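Local coordinates for protein TetR family transcription regulator (Marinobacter aquaeolei, PDB 3PAS) that probably binds cis-regulatory DNA as a TetR-family transcription factor, pairing an N-terminal helix-turn-helix domain with an all-helical C-terminal domain, at residues I47-K52 and L56-Y61; F93-G96 and L102-Y105. All blocks are in the same frame, centred on the assembly; numbering follows the deposited sequence.

Contact 1 ties the end of the predicted helix-turn-helix to helix 52-76, and contact 2 joins helices 81-98 and 100-110 of the C-terminal part. Their centres lie about 20 Å apart, yet they touch through one residue of contact 2, Tyr105. Its OH is 2.8 Å from Leu56 O, a probable hydrogen bond, while Tyr105 CZ packs 3.6 Å from Thr59 CG2. A covalent route, helix 52-76, and this lateral one therefore both connect the likely DNA-binding part to the C-terminal helices. Acetate, probably from the crystallisation liquor, is bound at contact 2, beside Phe103 and Arg104. In contact 1 the side chain of Tyr49 is about 5 Å from a second bound acetate ion.

Contact 1: I47-K52 and L56-Y61; sequences IYYEDK and LLATFY
Tyr49 CE1 lies 3.5 Å from Ala58 CB, the methyl approaching the ring obliquely. Tyr49 CG stands beside the backbone N and anti to the carbonyl carbon (chi1 -58°), which turns the ring toward helix 52-76. The close-fitting part of the contact consists of this buried ring on Ala58 and of the buried Leu56, whose CG comes within 3.3 Å of Lys52 O. That same oxygen accepts a hydrogen bond from Leu56 N at 2.8 Å, within the first turn of helix 52-76, with a nearly linear N-H...O angle of 174°. Asp51 is the N-cap of this helix, its OD1 accepting from Gln54 N. The arrangement is the exit of the predicted helix-turn-helix of TetR-type regulators: helix 42-48, the second helix of that motif, runs through a short turn into helix 52-76. Packing is looser along the partly exposed side chain of Lys52, which is extended and crosses that of Leu56, coming no nearer than 4.0 Å, from Lys52 CE to Leu56 CD1. Beyond the leucine, Lys52 NZ hydrogen-bonds to the carbonyl oxygens of Thr29 and Phe26, and Leu56 also touches the Phe26 side chain. Trimming Leu56 to alanine is likely to open a gap beside the aliphatic chain of Lys52 and against Phe26 and Trp114.

Contact 2: F93-G96 and L102-Y105; sequences FRIG and LFRY. With ACT (acetate ion), chain M.
Gly96 and Phe103 bring helices 81-98 and 100-110 together, their CA atoms 6.4 Å apart and the closest such pair between 93-96 and 102-105. Gly96 CA lies over one face of the Phe103 ring, 3.7 Å from the ring centroid and 17° off the ring normal, which meets the geometry of a CH-pi contact. It is offset toward the rim, and Phe103 CZ is its closest ring atom at 3.6 Å. The absence of a side chain at Gly96 lets the ring come this close; a CB in standard geometry would fall 2.7 Å from Phe103 CE2. The phenylalanine has CG anti to its carbonyl carbon, beside the backbone N (chi1 -80°), and this carries the ring across to the neighbouring helix. Ile95 turns its CG2 branch to Leu102, which it crosses at a slant, and to Phe103, which it crosses at about a right angle; Ile95 CG2 is 3.8 Å from Leu102 CD1 and 4.2 Å from Phe103 CE1. The packing continues onto helix 52-76, where Ile95 meets Ala70 and Leu102 meets Val63 and Gln66. An acetate ion, probably from the crystallisation liquor, has its CH3 3.7 Å from Phe103 CD2. Arg104 bends at chi2 and chi3 to direct NH1 to acetate OXT at 3.2 Å; an N-H...O angle of 122° makes this a weak bond, and NH1 also makes a weak one to Tyr160 OH. Tyr160 touches Phe103 as well, which brings in helix 148-167. The whole is a close helix-helix contact at a glycine, joining two successive helices of the all-helical C-terminal domain of a TetR-family regulator.

Contact 1: I47-K52 and L56-Y61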
loop_
_atom_site.group_PDB
_atom_site.type_symbol
_atom_site.label_atom_id
_atom_site.label_comp_id
_atom_site.label_asym_id
_atom_site.label_seq_id
_atom_site.Cartn_x
_atom_site.Cartn_y
_atom_site.Cartn_z
ATOM N N ILE B 47 11.243 33.935 -8.192
ATOM C CA ILE B 47 11.990 34.660 -7.124
ATOM C C ILE B 47 12.458 33.646 -6.053
ATOM O O ILE B 47 13.588 33.693 -5.524
ATOM C CB ILE B 47 11.128 35.758 -6.449
ATOM C CG1 ILE B 47 10.708 36.819 -7.470
ATOM C CG2 ILE B 47 11.912 36.398 -5.320
ATOM C CD1 ILE B 47 9.706 37.876 -6.970
ATOM N N TYR B 48 11.587 32.700 -5.769
ATOM C CA TYR B 48 11.816 31.760 -4.678
ATOM C C TYR B 48 12.377 30.401 -5.076
ATOM O O TYR B 48 13.117 29.785 -4.301
ATOM C CB TYR B 48 10.489 31.568 -3.946
ATOM C CG TYR B 48 9.941 32.872 -3.480
ATOM C CD1 TYR B 48 10.485 33.539 -2.388
ATOM C CD2 TYR B 48 8.934 33.486 -4.172
ATOM C CE1 TYR B 48 9.962 34.793 -1.976
ATOM C CE2 TYR B 48 8.434 34.712 -3.799
ATOM C CZ TYR B 48 8.941 35.362 -2.703
ATOM O OH TYR B 48 8.412 36.572 -2.375
ATOM N N TYR B 49 12.013 29.939 -6.276
ATOM C CA TYR B 49 12.383 28.601 -6.755
ATOM C C TYR B 49 12.917 28.735 -8.161
ATOM O O TYR B 49 12.279 29.364 -8.997
ATOM C CB TYR B 49 11.177 27.661 -6.691
ATOM C CG TYR B 49 10.680 27.601 -5.265
ATOM C CD1 TYR B 49 11.397 26.891 -4.289
ATOM C CD2 TYR B 49 9.562 28.305 -4.878
ATOM C CE1 TYR B 49 11.021 26.932 -3.007
ATOM C CE2 TYR B 49 9.146 28.314 -3.586
ATOM C CZ TYR B 49 9.874 27.639 -2.655
ATOM O OH TYR B 49 9.486 27.662 -1.352
ATOM N N GLU B 50 14.072 28.143 -8.417
ATOM C CA GLU B 50 14.738 28.348 -9.701
ATOM C C GLU B 50 14.048 27.692 -10.870
ATOM O O GLU B 50 14.079 28.212 -11.999
ATOM C CB GLU B 50 16.213 27.910 -9.632
ATOM C CG GLU B 50 16.976 28.777 -8.628
ATOM C CD GLU B 50 18.402 28.329 -8.370
ATOM O OE1 GLU B 50 19.187 28.397 -9.332
ATOM O OE2 GLU B 50 18.745 27.976 -7.206
ATOM N N ASP B 51 13.492 26.525 -10.619
ATOM C CA ASP B 51 12.849 25.747 -11.632
ATOM C C ASP B 51 11.939 24.716 -10.943
ATOM O O ASP B 51 11.902 24.637 -9.710
ATOM C CB ASP B 51 13.904 25.069 -12.484
ATOM C CG ASP B 51 14.899 24.230 -11.676
ATOM O OD1 ASP B 51 14.670 23.833 -10.527
ATOM O OD2 ASP B 51 15.974 23.953 -12.203
ATOM N N LYS B 52 11.282 23.898 -11.748
ATOM C CA LYS B 52 10.374 22.906 -11.230
ATOM C C LYS B 52 11.100 21.934 -10.314
ATOM O O LYS B 52 10.627 21.606 -9.214
ATOM C CB LYS B 52 9.733 22.184 -12.395
ATOM C CG LYS B 52 8.709 21.140 -12.011
ATOM C CD LYS B 52 8.031 20.564 -13.256
ATOM C CE LYS B 52 7.135 19.361 -12.902
ATOM N NZ LYS B 52 6.490 18.745 -14.078
ATOM N N LEU B 56 9.760 21.164 -6.541
ATOM C CA LEU B 56 9.326 19.806 -6.141
ATOM C C LEU B 56 10.108 19.288 -4.923
ATOM O O LEU B 56 9.530 18.708 -4.014
ATOM C CB LEU B 56 9.463 18.850 -7.310
ATOM C CG LEU B 56 8.616 19.057 -8.562
ATOM C CD1 LEU B 56 8.863 17.934 -9.601
ATOM C CD2 LEU B 56 7.082 19.231 -8.315
ATOM N N LEU B 57 11.424 19.493 -4.895
ATOM C CA LEU B 57 12.249 19.096 -3.780
ATOM C C LEU B 57 11.899 19.879 -2.522
ATOM O O LEU B 57 11.731 19.277 -1.465
ATOM C CB LEU B 57 13.741 19.281 -4.076
ATOM C CG LEU B 57 14.737 18.689 -3.069
ATOM C CD1 LEU B 57 14.403 17.202 -2.679
ATOM C CD2 LEU B 57 16.143 18.825 -3.664
ATOM N N ALA B 58 11.831 21.207 -2.627
ATOM C CA ALA B 58 11.460 22.075 -1.495
ATOM C C ALA B 58 10.087 21.667 -0.924
ATOM O O ALA B 58 9.846 21.731 0.289
ATOM C CB ALA B 58 11.477 23.593 -1.912
ATOM N N THR B 59 9.175 21.307 -1.810
ATOM C CA THR B 59 7.836 20.878 -1.430
ATOM C C THR B 59 7.930 19.552 -0.677
ATOM O O THR B 59 7.232 19.343 0.314
ATOM C CB THR B 59 6.857 20.769 -2.662
ATOM O OG1 THR B 59 6.722 22.066 -3.295
ATOM C CG2 THR B 59 5.424 20.358 -2.210
ATOM N N PHE B 60 8.773 18.647 -1.160
ATOM C CA PHE B 60 8.951 17.372 -0.479
ATOM C C PHE B 60 9.463 17.620 0.957
ATOM O O PHE B 60 8.940 17.042 1.932
ATOM C CB PHE B 60 9.869 16.447 -1.239
ATOM C CG PHE B 60 10.055 15.121 -0.573
ATOM C CD1 PHE B 60 9.047 14.228 -0.567
ATOM C CD2 PHE B 60 11.207 14.837 0.117
ATOM C CE1 PHE B 60 9.192 12.981 0.073
ATOM C CE2 PHE B 60 11.367 13.605 0.731
ATOM C CZ PHE B 60 10.372 12.703 0.720
ATOM N N TYR B 61 10.438 18.504 1.101
ATOM C CA TYR B 61 10.948 18.841 2.436
ATOM C C TYR B 61 9.973 19.565 3.322
ATOM O O TYR B 61 9.946 19.351 4.545
ATOM C CB TYR B 61 12.243 19.647 2.337
ATOM C CG TYR B 61 13.408 18.861 1.835
ATOM C CD1 TYR B 61 13.613 17.542 2.242
ATOM C CD2 TYR B 61 14.374 19.446 1.032
ATOM C CE1 TYR B 61 14.709 16.815 1.806
ATOM C CE2 TYR B 61 15.487 18.717 0.599
ATOM C CZ TYR B 61 15.647 17.406 1.001
ATOM O OH TYR B 61 16.729 16.673 0.586
#

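Contact 2: F93-G96 and L102-Y105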
loop_
_atom_site.group_PDB
_atom_site.type_symbol
_atom_site.label_atom_id
_atom_site.label_comp_id
_atom_site.label_asym_id
_atom_site.label_seq_id
_atom_site.Cartn_x
_atom_site.Cartn_y
_atom_site.Cartn_z
ATOM N N PHE B 93 -2.228 9.958 12.134
ATOM C CA PHE B 93 -3.514 9.534 11.611
ATOM C C PHE B 93 -4.385 10.786 11.438
ATOM O O PHE B 93 -5.042 10.932 10.406
ATOM C CB PHE B 93 -4.139 8.509 12.547
ATOM C CG PHE B 93 -5.126 7.597 11.870
ATOM C CD1 PHE B 93 -6.303 8.096 11.371
ATOM C CD2 PHE B 93 -4.911 6.229 11.811
ATOM C CE1 PHE B 93 -7.223 7.273 10.783
ATOM C CE2 PHE B 93 -5.798 5.419 11.192
ATOM C CZ PHE B 93 -6.985 5.924 10.702
ATOM N N ARG B 94 -4.353 11.709 12.414
ATOM C CA ARG B 94 -5.132 12.935 12.327
ATOM C C ARG B 94 -4.658 13.833 11.201
ATOM O O ARG B 94 -5.468 14.453 10.531
ATOM C CB ARG B 94 -5.080 13.707 13.640
ATOM C CG ARG B 94 -5.854 13.025 14.726
ATOM C CD ARG B 94 -5.731 13.741 16.082
ATOM N NE ARG B 94 -6.783 13.258 16.983
ATOM C CZ ARG B 94 -7.681 14.007 17.620
ATOM N NH1 ARG B 94 -7.684 15.342 17.547
ATOM N NH2 ARG B 94 -8.587 13.393 18.363
ATOM N N ILE B 95 -3.348 13.923 11.006
ATOM C CA ILE B 95 -2.795 14.688 9.893
ATOM C C ILE B 95 -3.278 14.128 8.563
ATOM O O ILE B 95 -3.689 14.900 7.691
ATOM C CB ILE B 95 -1.246 14.767 9.921
ATOM C CG1 ILE B 95 -0.773 15.540 11.164
ATOM C CG2 ILE B 95 -0.698 15.358 8.582
ATOM C CD1 ILE B 95 0.765 15.359 11.479
ATOM N N GLY B 96 -3.258 12.800 8.417
ATOM C CA GLY B 96 -3.732 12.141 7.189
ATOM C C GLY B 96 -5.196 12.457 6.915
ATOM O O GLY B 96 -5.586 12.685 5.771
ATOM N N LEU B 102 -0.881 15.889 1.881
ATOM C CA LEU B 102 0.504 15.820 2.355
ATOM C C LEU B 102 1.020 14.378 2.232
ATOM O O LEU B 102 2.122 14.128 1.744
ATOM C CB LEU B 102 0.591 16.259 3.815
ATOM C CG LEU B 102 0.312 17.704 4.216
ATOM C CD1 LEU B 102 0.429 17.754 5.790
ATOM C CD2 LEU B 102 1.319 18.722 3.506
ATOM N N PHE B 103 0.243 13.415 2.699
ATOM C CA PHE B 103 0.598 12.004 2.530
ATOM C C PHE B 103 0.722 11.624 1.036
ATOM O O PHE B 103 1.613 10.871 0.657
ATOM C CB PHE B 103 -0.501 11.093 3.109
ATOM C CG PHE B 103 -0.480 10.918 4.613
ATOM C CD1 PHE B 103 0.121 11.837 5.455
ATOM C CD2 PHE B 103 -1.143 9.817 5.190
ATOM C CE1 PHE B 103 0.100 11.663 6.851
ATOM C CE2 PHE B 103 -1.145 9.644 6.556
ATOM C CZ PHE B 103 -0.520 10.586 7.386
ATOM N N ARG B 104 -0.207 12.093 0.209
ATOM C CA ARG B 104 -0.174 11.743 -1.229
ATOM C C ARG B 104 1.068 12.334 -1.921
ATOM O O ARG B 104 1.739 11.638 -2.700
ATOM C CB ARG B 104 -1.444 12.211 -1.895
ATOM C CG ARG B 104 -1.568 11.835 -3.334
ATOM C CD ARG B 104 -3.034 11.633 -3.682
ATOM N NE ARG B 104 -3.143 10.444 -4.507
ATOM C CZ ARG B 104 -2.955 9.197 -4.067
ATOM N NH1 ARG B 104 -2.644 8.948 -2.789
ATOM N NH2 ARG B 104 -3.071 8.185 -4.917
ATOM N N TYR B 105 1.372 13.594 -1.616
ATOM C CA TYR B 105 2.610 14.225 -2.141
ATOM C C TYR B 105 3.848 13.403 -1.718
ATOM O O TYR B 105 4.683 13.044 -2.548
ATOM C CB TYR B 105 2.759 15.705 -1.755
ATOM C CG TYR B 105 3.898 16.330 -2.535
ATOM C CD1 TYR B 105 3.675 16.848 -3.791
ATOM C CD2 TYR B 105 5.210 16.225 -2.094
ATOM C CE1 TYR B 105 4.724 17.398 -4.555
ATOM C CE2 TYR B 105 6.270 16.737 -2.845
ATOM C CZ TYR B 105 6.005 17.327 -4.083
ATOM O OH TYR B 105 7.014 17.845 -4.857
HETATM C C ACT M . -4.209 9.160 1.158
HETATM O O ACT M . -5.391 8.784 0.982
HETATM O OXT ACT M . -3.665 9.684 0.165
HETATM C CH3 ACT M . -3.490 8.979 2.462
#